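DUF176 (PDB 2OMO) is probably an oxidoreductase of the antibiotic biosynthesis monooxygenase family, built as a two-chain assembly, although its substrate is not established. Local coordinates at residues A[30-35]-A[102-107]; A[60-65]-A[72-77]; A[24-29]-A[110-115]; A[38-43]-A[98-103]. All coordinates share one frame; numbering follows the deposited sequence.

Contact 1 (A[30-35]-A[102-107]); sequences ASVKTD and DWMAEP
Lys33 and Trp103 make the straightest of the backbone links: Lys33 N donates to Trp103 O at 2.8 Å with an N-H...O angle of 178°. A second link runs the other way, from Ala105 N to Ser31 O, also 2.8 Å long. Between the two lie Val32 and Met104, paired as a single bridge, so the loop that follows helix 91-100 is held briefly against the end of strand 24-31. Side-chain hydrogen bonding adds to this. The extended chain of Lys33 runs alongside the loop backbone, its CE passing 3.4 Å from Met104 O, and delivers NZ to Asp102 O at 2.7 Å. Ser31 OG lies 3.1 Å from Glu106 OE2. Water mediates one further link: a single molecule accepts from Ser31 N at 2.8 Å and donates to Glu106 O at 2.7 Å. The apolar contact that carries weight lies on the inner side. Met104, modelled as selenomethionine, bends at chi2 (-62°), and this bend helps bring CE within 4.1 Å of Val32 CG2, where both side chains also touch Phe40 of helix 37-51. The chemistry is therefore divided: backbone, lysine and water tie down the solvent-facing side of the loop, while Val32 and Met104 face the core. The ammonium of Lys33 may gain a little, at most, from the Asp102 carboxylate, which it does not contact.

Contact 2 (A[60-65]-A[72-77]); sequences FDILQS and FVLYEA
Glu76 lays its aliphatic part over one face of the Phe60 ring, with CG 4.0 Å from the ring centroid in a CH-pi contact. Its carboxylate continues alongside, turned only 21° from the ring plane. At the far end of the same sheet face, Gln64 runs side by side with Phe72, amide and ring planes 24° apart: its chain is stretched out, CG anti to the backbone N (chi1 -178°), and NE2 lies 3.4 Å from Phe72 CZ. Between these pairs Ile62 CD1 meets Leu74 CG at 3.9 Å. The other face carries Leu63 CD1 against Val73 CG1, again 3.9 Å apart, and Asp61 beside the Tyr75 ring. The backbone sets this register. Asp61 and Tyr75 exchange two hydrogen bonds, the one from Tyr75 N to Asp61 O being 3.0 Å, and Leu63 and Val73 exchange two more, with Leu63 N to Val73 O at 2.8 Å. Further out, the Gln64 amide is fixed by donation from NE2 to Pro69 O, and Phe72 meets the ring of Phe40 on helix 37-51. Asp61 OD2 reaches the second subunit, in a salt bridge with its Arg59 and a hydrogen bond with its Tyr75 OH. Both faces are thus largely apolar: one lays the polar ends of Gln64 and Glu76 along rings, the other buries Asp61, whose charge those two partner-chain residues probably balance and hold.

Contact 3 (A[24-29]-A[110-115]); sequences YVTIVY and GVIYGG
Val25 and Tyr113 form a hydrogen-bonded antiparallel pair in which each residue spends both its N-H and its carbonyl on the other: Tyr113 N reaches Val25 O at 2.8 Å, and Val25 N reaches Tyr113 O at 3.1 Å. Ile27 and Val111 repeat the exchange, with Ile27 N to Val111 O and Val111 N to Ile27 O both 2.8 Å. The alternate residues of strand 24-31 turn their backbone N-H and C=O groups to its other neighbour, so that Tyr24, Thr26 and Val28 bond to Tyr78, Glu76 and Leu74 of strand 71-78. The phenols of Tyr29 and Tyr113 are joined through water, which lies 2.7 Å from Tyr29 OH and 2.5 Å from Tyr113 OH, in the plane of the Tyr113 ring at its edge. Tyr29 OH has a second partner in Tyr29 OH of the second subunit, which places this water close to the dimer interface. Apolar contacts fill in around these bonds. Ile27 CD1 crosses to Tyr113 CE2 at 3.5 Å, while on the opposite face Tyr24, its ring carried trans to the main-chain nitrogen (chi1 -179°), brings CZ within 3.7 Å of Ile112 CG2. Pairing the first strand with the last, in a sheet of order 2-3-1-4, is the topology of the ferredoxin-like fold, and the continuation of the sheet into the other chain is characteristic of the dimeric alpha+beta barrel adopted by this family.

Contact 4 (A[38-43]-A[98-103]); sequences EAFKEA and DTVADW
Ala39 sets its methyl over one face of the Trp103 indole: CB lies 3.7 Å from the centroid of the six-membered ring and only 14° off its normal. The opposite face is occupied from within the tryptophan's own segment by Thr99 O, 3.6 Å above the plane and over its centre, so the indole is sandwiched between Ala39 of one helix and Thr99 of the other. Its placement follows from chi1 of -53°, which folds the ring back along the last turn of helix 91-100. Ala39 O also comes within 3.2 Å of Trp103 CZ3, although this carbonyl already accepts the helical bond from Ala43 N. Next along, Phe40 turns inward and lays CD1 3.7 Å from Val100 CG1, the two side chains crossing at an angle. Its ring faces the sheet, in keeping with the ferredoxin-like plan in which the helices following the first and third strands cover one face of a four-stranded antiparallel sheet. One turn on from Ala39 comes Ala43, whose methyl points toward the other segment. Its CB sits at the indole edge, near the ring plane, 3.9 Å from Trp103 CZ3, and is equally far, 3.9 Å, from Val100 CG1. Thr99 CG2 also nears that methyl, at 4.1 Å, while the threonine's OG1 turns back into its own helix and hydrogen-bonds to Thr95 O.

How the contacts relate
Contacts 2 and 3 belong to one antiparallel sheet, their centres about 10 Å apart: strand 71-78 of contact 2 bonds along strand 24-31 of contact 3. The latter strand runs on into contact 1, the centres of contacts 1 and 3 being about 20 Å apart. Contact 4, its centre about 8 Å from that of contact 1, shares Asp102 and Trp103 with it, and Phe40 links contact 4 to contacts 1 and 2. Along the chain contact 3 spans all the others, and the hairpin of contact 2 is innermost. Helices thus close one side of the sheet, while contacts 2 and 3 both reach the second subunit, tying fold and dimer together.

Contact 1 (A[30-35]-A[102-107])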
loop_
_atom_site.group_PDB
_atom_site.type_symbol
_atom_site.label_atom_id
_atom_site.label_comp_id
_atom_site.label_asym_id
_atom_site.label_seq_id
_atom_site.Cartn_x
_atom_site.Cartn_y
_atom_site.Cartn_z
ATOM N N ALA A 30 -9.654 -6.901 2.475
ATOM C CA ALA A 30 -10.903 -7.305 3.134
ATOM C C ALA A 30 -12.084 -7.153 2.193
ATOM O O ALA A 30 -12.285 -6.073 1.636
ATOM C CB ALA A 30 -11.156 -6.499 4.394
ATOM N N SER A 31 -12.853 -8.234 2.038
ATOM C CA SER A 31 -14.120 -8.214 1.277
ATOM C C SER A 31 -15.230 -8.320 2.331
ATOM O O SER A 31 -15.253 -9.252 3.154
ATOM C CB SER A 31 -14.227 -9.361 0.252
ATOM O OG SER A 31 -13.159 -9.287 -0.685
ATOM N N VAL A 32 -16.101 -7.332 2.317
ATOM C CA VAL A 32 -17.082 -7.111 3.357
ATOM C C VAL A 32 -18.458 -7.454 2.787
ATOM O O VAL A 32 -18.704 -7.249 1.603
ATOM C CB VAL A 32 -17.038 -5.601 3.842
ATOM C CG1 VAL A 32 -18.138 -5.290 4.834
ATOM C CG2 VAL A 32 -15.674 -5.258 4.450
ATOM N N LYS A 33 -19.337 -7.988 3.642
ATOM C CA LYS A 33 -20.739 -8.227 3.290
ATOM C C LYS A 33 -21.385 -6.926 2.831
ATOM O O LYS A 33 -21.162 -5.879 3.380
ATOM C CB LYS A 33 -21.528 -8.867 4.443
ATOM C CG LYS A 33 -21.069 -10.319 4.697
ATOM C CD LYS A 33 -21.878 -10.993 5.808
ATOM C CE LYS A 33 -21.281 -12.362 6.146
ATOM N NZ LYS A 33 -21.827 -12.861 7.440
ATOM N N THR A 34 -22.184 -7.036 1.784
ATOM C CA THR A 34 -22.751 -5.896 1.095
ATOM C C THR A 34 -23.507 -4.918 2.047
ATOM O O THR A 34 -23.508 -3.689 1.861
ATOM C CB THR A 34 -23.619 -6.501 -0.049
ATOM O OG1 THR A 34 -23.710 -5.603 -1.161
ATOM C CG2 THR A 34 -24.927 -6.931 0.451
ATOM N N ASP A 35 -24.117 -5.441 3.107
ATOM C CA ASP A 35 -24.888 -4.558 3.965
ATOM C C ASP A 35 -24.174 -4.195 5.286
ATOM O O ASP A 35 -24.827 -3.817 6.285
ATOM C CB ASP A 35 -26.268 -5.161 4.216
ATOM C CG ASP A 35 -26.210 -6.490 4.966
ATOM O OD1 ASP A 35 -25.155 -7.181 4.996
ATOM O OD2 ASP A 35 -27.266 -6.851 5.533
ATOM N N ASP A 102 -17.912 -11.254 11.701
ATOM C CA ASP A 102 -19.166 -11.664 11.091
ATOM C C ASP A 102 -19.546 -10.848 9.860
ATOM O O ASP A 102 -20.532 -11.183 9.176
ATOM C CB ASP A 102 -20.293 -11.635 12.128
ATOM C CG ASP A 102 -20.120 -12.707 13.193
ATOM O OD1 ASP A 102 -19.541 -13.770 12.869
ATOM O OD2 ASP A 102 -20.562 -12.480 14.342
ATOM N N TRP A 103 -18.772 -9.793 9.576
ATOM C CA TRP A 103 -19.076 -8.926 8.454
ATOM C C TRP A 103 -18.216 -9.244 7.252
ATOM O O TRP A 103 -18.421 -8.674 6.177
ATOM C CB TRP A 103 -18.930 -7.444 8.810
ATOM C CG TRP A 103 -19.725 -6.983 10.064
ATOM C CD1 TRP A 103 -20.842 -7.574 10.640
ATOM C CD2 TRP A 103 -19.422 -5.850 10.875
ATOM N NE1 TRP A 103 -21.230 -6.867 11.752
ATOM C CE2 TRP A 103 -20.386 -5.800 11.912
ATOM C CE3 TRP A 103 -18.428 -4.859 10.824
ATOM C CZ2 TRP A 103 -20.378 -4.803 12.899
ATOM C CZ3 TRP A 103 -18.432 -3.867 11.815
ATOM C CH2 TRP A 103 -19.397 -3.847 12.823
HETATM N N MSE A 104 -17.251 -10.153 7.411
HETATM C CA MSE A 104 -16.391 -10.567 6.272
HETATM C C MSE A 104 -17.175 -11.444 5.308
HETATM O O MSE A 104 -17.890 -12.385 5.736
HETATM C CB MSE A 104 -15.163 -11.338 6.763
HETATM C CG MSE A 104 -14.369 -10.580 7.791
HETATM SE SE MSE A 104 -13.679 -8.899 7.022
HETATM C CE MSE A 104 -15.026 -7.748 7.590
ATOM N N ALA A 105 -17.088 -11.142 4.014
ATOM C CA ALA A 105 -17.763 -11.980 3.019
ATOM C C ALA A 105 -16.875 -13.211 2.705
ATOM O O ALA A 105 -17.342 -14.218 2.154
ATOM C CB ALA A 105 -18.025 -11.183 1.755
ATOM N N GLU A 106 -15.605 -13.110 3.084
ATOM C CA GLU A 106 -14.616 -14.190 2.947
ATOM C C GLU A 106 -13.387 -13.842 3.812
ATOM O O GLU A 106 -13.270 -12.690 4.251
ATOM C CB GLU A 106 -14.206 -14.345 1.488
ATOM C CG GLU A 106 -13.363 -13.201 0.973
ATOM C CD GLU A 106 -12.934 -13.367 -0.483
ATOM O OE1 GLU A 106 -12.635 -14.514 -0.902
ATOM O OE2 GLU A 106 -12.875 -12.334 -1.210
ATOM N N PRO A 107 -12.493 -14.832 4.086
ATOM C CA PRO A 107 -11.315 -14.545 4.907
ATOM C C PRO A 107 -10.485 -13.382 4.368
ATOM O O PRO A 107 -10.219 -13.310 3.175
ATOM C CB PRO A 107 -10.467 -15.813 4.778
ATOM C CG PRO A 107 -11.471 -16.915 4.502
ATOM C CD PRO A 107 -12.570 -16.259 3.689
HETATM O O HOH W 1 -11.908 -10.644 3.169
#

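Contact 2 (A[60-65]-A[72-77])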
loop_
_atom_site.group_PDB
_atom_site.type_symbol
_atom_site.label_atom_id
_atom_site.label_comp_id
_atom_site.label_asym_id
_atom_site.label_seq_id
_atom_site.Cartn_x
_atom_site.Cartn_y
_atom_site.Cartn_z
ATOM N N PHE A 60 -1.176 3.620 8.419
ATOM C CA PHE A 60 -2.249 2.685 8.729
ATOM C C PHE A 60 -3.421 3.172 7.883
ATOM O O PHE A 60 -4.511 3.468 8.376
ATOM C CB PHE A 60 -2.566 2.640 10.234
ATOM C CG PHE A 60 -3.117 1.303 10.672
ATOM C CD1 PHE A 60 -2.260 0.267 11.089
ATOM C CD2 PHE A 60 -4.504 1.071 10.617
ATOM C CE1 PHE A 60 -2.791 -0.993 11.442
ATOM C CE2 PHE A 60 -5.056 -0.168 10.990
ATOM C CZ PHE A 60 -4.219 -1.211 11.390
ATOM N N ASP A 61 -3.169 3.256 6.581
ATOM C CA ASP A 61 -4.147 3.851 5.678
ATOM C C ASP A 61 -5.316 2.893 5.511
ATOM O O ASP A 61 -5.135 1.671 5.308
ATOM C CB ASP A 61 -3.540 4.107 4.310
ATOM C CG ASP A 61 -2.391 5.121 4.330
ATOM O OD1 ASP A 61 -2.300 5.894 5.314
ATOM O OD2 ASP A 61 -1.588 5.198 3.336
ATOM N N ILE A 62 -6.511 3.448 5.530
ATOM C CA ILE A 62 -7.720 2.629 5.296
ATOM C C ILE A 62 -8.292 3.052 3.950
ATOM O O ILE A 62 -8.709 4.217 3.791
ATOM C CB ILE A 62 -8.800 2.824 6.381
ATOM C CG1 ILE A 62 -8.218 2.621 7.800
ATOM C CG2 ILE A 62 -9.996 1.869 6.126
ATOM C CD1 ILE A 62 -7.423 1.334 7.964
ATOM N N LEU A 63 -8.388 2.086 3.037
ATOM C CA LEU A 63 -8.748 2.361 1.632
ATOM C C LEU A 63 -9.989 1.609 1.219
ATOM O O LEU A 63 -10.202 0.454 1.687
ATOM C CB LEU A 63 -7.624 1.960 0.699
ATOM C CG LEU A 63 -6.199 2.396 1.117
ATOM C CD1 LEU A 63 -5.162 1.788 0.119
ATOM C CD2 LEU A 63 -6.055 3.914 1.178
ATOM N N GLN A 64 -10.787 2.258 0.366
ATOM C CA GLN A 64 -11.988 1.618 -0.188
ATOM C C GLN A 64 -11.873 1.630 -1.716
ATOM O O GLN A 64 -11.514 2.646 -2.298
ATOM C CB GLN A 64 -13.223 2.354 0.277
ATOM C CG GLN A 64 -14.546 1.716 -0.209
ATOM C CD GLN A 64 -15.715 2.419 0.419
ATOM O OE1 GLN A 64 -15.666 3.652 0.614
ATOM N NE2 GLN A 64 -16.793 1.666 0.714
ATOM N N SER A 65 -12.093 0.474 -2.329
ATOM C CA SER A 65 -11.875 0.328 -3.777
ATOM C C SER A 65 -12.810 1.283 -4.500
ATOM O O SER A 65 -13.995 1.403 -4.130
ATOM C CB SER A 65 -12.109 -1.116 -4.257
ATOM O OG SER A 65 -12.423 -1.119 -5.646
ATOM N N PHE A 72 -12.052 -3.480 0.595
ATOM C CA PHE A 72 -11.172 -2.579 1.369
ATOM C C PHE A 72 -9.750 -3.067 1.450
ATOM O O PHE A 72 -9.474 -4.284 1.370
ATOM C CB PHE A 72 -11.695 -2.420 2.818
ATOM C CG PHE A 72 -13.045 -1.761 2.895
ATOM C CD1 PHE A 72 -13.139 -0.374 3.074
ATOM C CD2 PHE A 72 -14.228 -2.515 2.719
ATOM C CE1 PHE A 72 -14.434 0.258 3.132
ATOM C CE2 PHE A 72 -15.515 -1.902 2.786
ATOM C CZ PHE A 72 -15.600 -0.501 2.991
ATOM N N VAL A 73 -8.850 -2.127 1.698
ATOM C CA VAL A 73 -7.426 -2.460 1.987
ATOM C C VAL A 73 -6.997 -1.705 3.250
ATOM O O VAL A 73 -7.295 -0.495 3.385
ATOM C CB VAL A 73 -6.506 -2.039 0.834
ATOM C CG1 VAL A 73 -4.997 -1.934 1.301
ATOM C CG2 VAL A 73 -6.665 -2.994 -0.355
ATOM N N LEU A 74 -6.353 -2.407 4.184
ATOM C CA LEU A 74 -5.609 -1.766 5.262
ATOM C C LEU A 74 -4.116 -1.870 4.907
ATOM O O LEU A 74 -3.569 -2.962 4.806
ATOM C CB LEU A 74 -5.842 -2.460 6.624
ATOM C CG LEU A 74 -7.321 -2.448 7.107
ATOM C CD1 LEU A 74 -8.162 -3.553 6.432
ATOM C CD2 LEU A 74 -7.465 -2.539 8.671
ATOM N N TYR A 75 -3.477 -0.719 4.761
ATOM C CA TYR A 75 -2.075 -0.634 4.410
ATOM C C TYR A 75 -1.310 -0.308 5.695
ATOM O O TYR A 75 -1.243 0.850 6.128
ATOM C CB TYR A 75 -1.895 0.425 3.319
ATOM C CG TYR A 75 -0.484 0.619 2.832
ATOM C CD1 TYR A 75 0.081 -0.245 1.870
ATOM C CD2 TYR A 75 0.288 1.644 3.324
ATOM C CE1 TYR A 75 1.384 -0.064 1.431
ATOM C CE2 TYR A 75 1.611 1.834 2.895
ATOM C CZ TYR A 75 2.151 0.958 1.942
ATOM O OH TYR A 75 3.440 1.111 1.448
ATOM N N GLU A 76 -0.715 -1.351 6.279
ATOM C CA GLU A 76 -0.185 -1.264 7.639
ATOM C C GLU A 76 1.356 -1.370 7.564
ATOM O O GLU A 76 1.888 -2.452 7.335
ATOM C CB GLU A 76 -0.769 -2.424 8.445
ATOM C CG GLU A 76 -2.291 -2.585 8.275
ATOM C CD GLU A 76 -2.889 -3.703 9.157
ATOM O OE1 GLU A 76 -2.136 -4.443 9.825
ATOM O OE2 GLU A 76 -4.132 -3.858 9.135
ATOM N N ALA A 77 2.031 -0.234 7.738
ATOM C CA ALA A 77 3.467 -0.079 7.550
ATOM C C ALA A 77 4.066 0.302 8.902
ATOM O O ALA A 77 3.559 1.228 9.567
ATOM C CB ALA A 77 3.749 1.034 6.537
#

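Contact 3 (A[24-29]-A[110-115])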
loop_
_atom_site.group_PDB
_atom_site.type_symbol
_atom_site.label_atom_id
_atom_site.label_comp_id
_atom_site.label_asym_id
_atom_site.label_seq_id
_atom_site.Cartn_x
_atom_site.Cartn_y
_atom_site.Cartn_z
ATOM N N TYR A 24 8.435 -2.467 7.398
ATOM C CA TYR A 24 7.739 -3.740 7.358
ATOM C C TYR A 24 6.284 -3.413 7.007
ATOM O O TYR A 24 5.623 -2.719 7.763
ATOM C CB TYR A 24 7.816 -4.462 8.730
ATOM C CG TYR A 24 7.122 -5.804 8.722
ATOM C CD1 TYR A 24 7.848 -6.968 8.451
ATOM C CD2 TYR A 24 5.751 -5.905 8.962
ATOM C CE1 TYR A 24 7.223 -8.215 8.406
ATOM C CE2 TYR A 24 5.099 -7.131 8.930
ATOM C CZ TYR A 24 5.857 -8.301 8.655
ATOM O OH TYR A 24 5.234 -9.540 8.621
ATOM N N VAL A 25 5.791 -3.936 5.886
ATOM C CA VAL A 25 4.433 -3.619 5.405
ATOM C C VAL A 25 3.593 -4.859 5.222
ATOM O O VAL A 25 4.051 -5.872 4.685
ATOM C CB VAL A 25 4.483 -2.874 4.041
ATOM C CG1 VAL A 25 3.068 -2.600 3.473
ATOM C CG2 VAL A 25 5.320 -1.629 4.152
ATOM N N THR A 26 2.339 -4.757 5.630
ATOM C CA THR A 26 1.344 -5.816 5.390
ATOM C C THR A 26 0.198 -5.131 4.689
ATOM O O THR A 26 -0.410 -4.184 5.241
ATOM C CB THR A 26 0.847 -6.488 6.695
ATOM O OG1 THR A 26 1.964 -6.894 7.487
ATOM C CG2 THR A 26 0.003 -7.754 6.359
ATOM N N ILE A 27 -0.084 -5.549 3.470
ATOM C CA ILE A 27 -1.274 -5.044 2.795
ATOM C C ILE A 27 -2.408 -6.032 3.108
ATOM O O ILE A 27 -2.336 -7.227 2.720
ATOM C CB ILE A 27 -1.081 -4.872 1.299
ATOM C CG1 ILE A 27 0.193 -4.040 1.017
ATOM C CG2 ILE A 27 -2.375 -4.273 0.649
ATOM C CD1 ILE A 27 0.466 -3.688 -0.497
ATOM N N VAL A 28 -3.437 -5.534 3.795
ATOM C CA VAL A 28 -4.521 -6.417 4.218
ATOM C C VAL A 28 -5.729 -6.188 3.327
ATOM O O VAL A 28 -6.221 -5.062 3.234
ATOM C CB VAL A 28 -4.883 -6.260 5.708
ATOM C CG1 VAL A 28 -6.086 -7.179 6.059
ATOM C CG2 VAL A 28 -3.599 -6.558 6.592
ATOM N N TYR A 29 -6.197 -7.253 2.686
ATOM C CA TYR A 29 -7.352 -7.182 1.791
ATOM C C TYR A 29 -8.609 -7.714 2.464
ATOM O O TYR A 29 -8.630 -8.839 2.965
ATOM C CB TYR A 29 -7.093 -7.950 0.507
ATOM C CG TYR A 29 -5.895 -7.476 -0.271
ATOM C CD1 TYR A 29 -6.047 -6.542 -1.280
ATOM C CD2 TYR A 29 -4.606 -7.982 0.001
ATOM C CE1 TYR A 29 -4.911 -6.079 -2.042
ATOM C CE2 TYR A 29 -3.483 -7.514 -0.708
ATOM C CZ TYR A 29 -3.651 -6.585 -1.745
ATOM O OH TYR A 29 -2.581 -6.122 -2.465
ATOM N N GLY A 110 -3.592 -11.137 4.203
ATOM C CA GLY A 110 -2.527 -10.180 4.502
ATOM C C GLY A 110 -1.309 -10.568 3.689
ATOM O O GLY A 110 -0.888 -11.771 3.693
ATOM N N VAL A 111 -0.813 -9.622 2.898
ATOM C CA VAL A 111 0.382 -9.871 2.090
ATOM C C VAL A 111 1.551 -9.046 2.591
ATOM O O VAL A 111 1.443 -7.814 2.735
ATOM C CB VAL A 111 0.076 -9.625 0.581
ATOM C CG1 VAL A 111 1.303 -9.985 -0.257
ATOM C CG2 VAL A 111 -1.143 -10.478 0.170
ATOM N N ILE A 112 2.647 -9.741 2.907
ATOM C CA ILE A 112 3.828 -9.119 3.517
ATOM C C ILE A 112 4.812 -8.583 2.475
ATOM O O ILE A 112 5.183 -9.284 1.522
ATOM C CB ILE A 112 4.583 -10.111 4.477
ATOM C CG1 ILE A 112 3.616 -10.561 5.606
ATOM C CG2 ILE A 112 5.776 -9.427 5.103
ATOM C CD1 ILE A 112 3.968 -11.863 6.318
ATOM N N TYR A 113 5.237 -7.347 2.684
ATOM C CA TYR A 113 6.240 -6.684 1.847
ATOM C C TYR A 113 7.402 -6.090 2.662
ATOM O O TYR A 113 7.248 -5.695 3.842
ATOM C CB TYR A 113 5.559 -5.567 1.036
ATOM C CG TYR A 113 4.594 -6.038 -0.020
ATOM C CD1 TYR A 113 5.015 -6.240 -1.321
ATOM C CD2 TYR A 113 3.232 -6.292 0.308
ATOM C CE1 TYR A 113 4.103 -6.657 -2.324
ATOM C CE2 TYR A 113 2.334 -6.694 -0.633
ATOM C CZ TYR A 113 2.767 -6.882 -1.958
ATOM O OH TYR A 113 1.879 -7.299 -2.890
ATOM N N GLY A 114 8.574 -5.976 2.037
ATOM C CA GLY A 114 9.595 -5.112 2.596
ATOM C C GLY A 114 9.650 -3.809 1.815
ATOM O O GLY A 114 9.572 -3.800 0.554
ATOM N N GLY A 115 9.731 -2.706 2.570
ATOM C CA GLY A 115 9.885 -1.344 2.028
ATOM C C GLY A 115 11.288 -1.116 1.542
ATOM O O GLY A 115 12.268 -1.219 2.304
HETATM O O HOH W 2 -0.534 -7.822 -2.395
#

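Contact 4 (A[38-43]-A[98-103])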
loop_
_atom_site.group_PDB
_atom_site.type_symbol
_atom_site.label_atom_id
_atom_site.label_comp_id
_atom_site.label_asym_id
_atom_site.label_seq_id
_atom_site.Cartn_x
_atom_site.Cartn_y
_atom_site.Cartn_z
ATOM N N GLU A 38 -20.700 0.197 5.868
ATOM C CA GLU A 38 -20.634 1.388 6.769
ATOM C C GLU A 38 -20.198 0.914 8.140
ATOM O O GLU A 38 -19.393 1.561 8.787
ATOM C CB GLU A 38 -21.959 2.162 6.835
ATOM C CG GLU A 38 -22.508 2.565 5.436
ATOM C CD GLU A 38 -21.418 2.997 4.488
ATOM O OE1 GLU A 38 -20.788 4.041 4.754
ATOM O OE2 GLU A 38 -21.181 2.283 3.459
ATOM N N ALA A 39 -20.721 -0.244 8.564
ATOM C CA ALA A 39 -20.360 -0.814 9.849
ATOM C C ALA A 39 -18.853 -1.104 9.853
ATOM O O ALA A 39 -18.140 -0.805 10.828
ATOM C CB ALA A 39 -21.161 -2.087 10.115
ATOM N N PHE A 40 -18.369 -1.669 8.750
ATOM C CA PHE A 40 -16.958 -2.015 8.682
ATOM C C PHE A 40 -16.062 -0.764 8.703
ATOM O O PHE A 40 -15.037 -0.763 9.420
ATOM C CB PHE A 40 -16.660 -2.842 7.449
ATOM C CG PHE A 40 -15.183 -3.197 7.298
ATOM C CD1 PHE A 40 -14.653 -4.259 8.017
ATOM C CD2 PHE A 40 -14.364 -2.494 6.421
ATOM C CE1 PHE A 40 -13.289 -4.646 7.861
ATOM C CE2 PHE A 40 -13.016 -2.860 6.267
ATOM C CZ PHE A 40 -12.490 -3.926 7.006
ATOM N N LYS A 41 -16.459 0.300 7.978
ATOM C CA LYS A 41 -15.710 1.563 7.982
ATOM C C LYS A 41 -15.596 2.152 9.366
ATOM O O LYS A 41 -14.543 2.651 9.771
ATOM C CB LYS A 41 -16.329 2.607 7.030
ATOM C CG LYS A 41 -16.268 2.160 5.566
ATOM C CD LYS A 41 -16.710 3.253 4.575
ATOM C CE LYS A 41 -17.947 3.981 4.955
ATOM N NZ LYS A 41 -18.322 4.907 3.843
ATOM N N GLU A 42 -16.699 2.086 10.117
ATOM C CA GLU A 42 -16.721 2.719 11.419
ATOM C C GLU A 42 -15.797 1.970 12.393
ATOM O O GLU A 42 -15.067 2.577 13.164
ATOM C CB GLU A 42 -18.176 2.759 11.912
ATOM C CG GLU A 42 -18.405 3.058 13.373
ATOM C CD GLU A 42 -19.936 3.112 13.633
ATOM O OE1 GLU A 42 -20.631 2.113 13.308
ATOM O OE2 GLU A 42 -20.418 4.152 14.107
ATOM N N ALA A 43 -15.878 0.646 12.369
ATOM C CA ALA A 43 -15.037 -0.203 13.217
ATOM C C ALA A 43 -13.560 -0.006 12.844
ATOM O O ALA A 43 -12.698 0.083 13.722
ATOM C CB ALA A 43 -15.460 -1.681 13.088
ATOM N N ASP A 98 -12.569 -9.102 16.487
ATOM C CA ASP A 98 -13.834 -9.693 16.971
ATOM C C ASP A 98 -15.066 -9.015 16.370
ATOM O O ASP A 98 -16.043 -9.689 16.044
ATOM C CB ASP A 98 -13.911 -9.636 18.490
ATOM C CG ASP A 98 -12.889 -10.509 19.155
ATOM O OD1 ASP A 98 -12.149 -11.240 18.445
ATOM O OD2 ASP A 98 -12.841 -10.483 20.410
ATOM N N THR A 99 -15.017 -7.694 16.233
ATOM C CA THR A 99 -16.156 -6.919 15.730
ATOM C C THR A 99 -16.512 -7.203 14.257
ATOM O O THR A 99 -17.716 -7.403 13.911
ATOM C CB THR A 99 -15.937 -5.420 15.988
ATOM O OG1 THR A 99 -15.772 -5.217 17.399
ATOM C CG2 THR A 99 -17.137 -4.565 15.535
ATOM N N VAL A 100 -15.490 -7.267 13.412
ATOM C CA VAL A 100 -15.724 -7.356 11.985
ATOM C C VAL A 100 -15.832 -8.826 11.527
ATOM O O VAL A 100 -16.191 -9.101 10.393
ATOM C CB VAL A 100 -14.635 -6.588 11.174
ATOM C CG1 VAL A 100 -14.492 -5.127 11.638
ATOM C CG2 VAL A 100 -13.281 -7.321 11.261
ATOM N N ALA A 101 -15.552 -9.769 12.430
ATOM C CA ALA A 101 -15.493 -11.185 12.036
ATOM C C ALA A 101 -16.736 -11.599 11.196
ATOM O O ALA A 101 -16.609 -12.157 10.086
ATOM C CB ALA A 101 -15.344 -12.059 13.270
ATOM N N ASP A 102 -17.912 -11.254 11.701
ATOM C CA ASP A 102 -19.166 -11.664 11.091
ATOM C C ASP A 102 -19.546 -10.848 9.860
ATOM O O ASP A 102 -20.532 -11.183 9.176
ATOM C CB ASP A 102 -20.293 -11.635 12.128
ATOM C CG ASP A 102 -20.120 -12.707 13.193
ATOM O OD1 ASP A 102 -19.541 -13.770 12.869
ATOM O OD2 ASP A 102 -20.562 -12.480 14.342
ATOM N N TRP A 103 -18.772 -9.793 9.576
ATOM C CA TRP A 103 -19.076 -8.926 8.454
ATOM C C TRP A 103 -18.216 -9.244 7.252
ATOM O O TRP A 103 -18.421 -8.674 6.177
ATOM C CB TRP A 103 -18.930 -7.444 8.810
ATOM C CG TRP A 103 -19.725 -6.983 10.064
ATOM C CD1 TRP A 103 -20.842 -7.574 10.640
ATOM C CD2 TRP A 103 -19.422 -5.850 10.875
ATOM N NE1 TRP A 103 -21.230 -6.867 11.752
ATOM C CE2 TRP A 103 -20.386 -5.800 11.912
ATOM C CE3 TRP A 103 -18.428 -4.859 10.824
ATOM C CZ2 TRP A 103 -20.378 -4.803 12.899
ATOM C CZ3 TRP A 103 -18.432 -3.867 11.815
ATOM C CH2 TRP A 103 -19.397 -3.847 12.823
#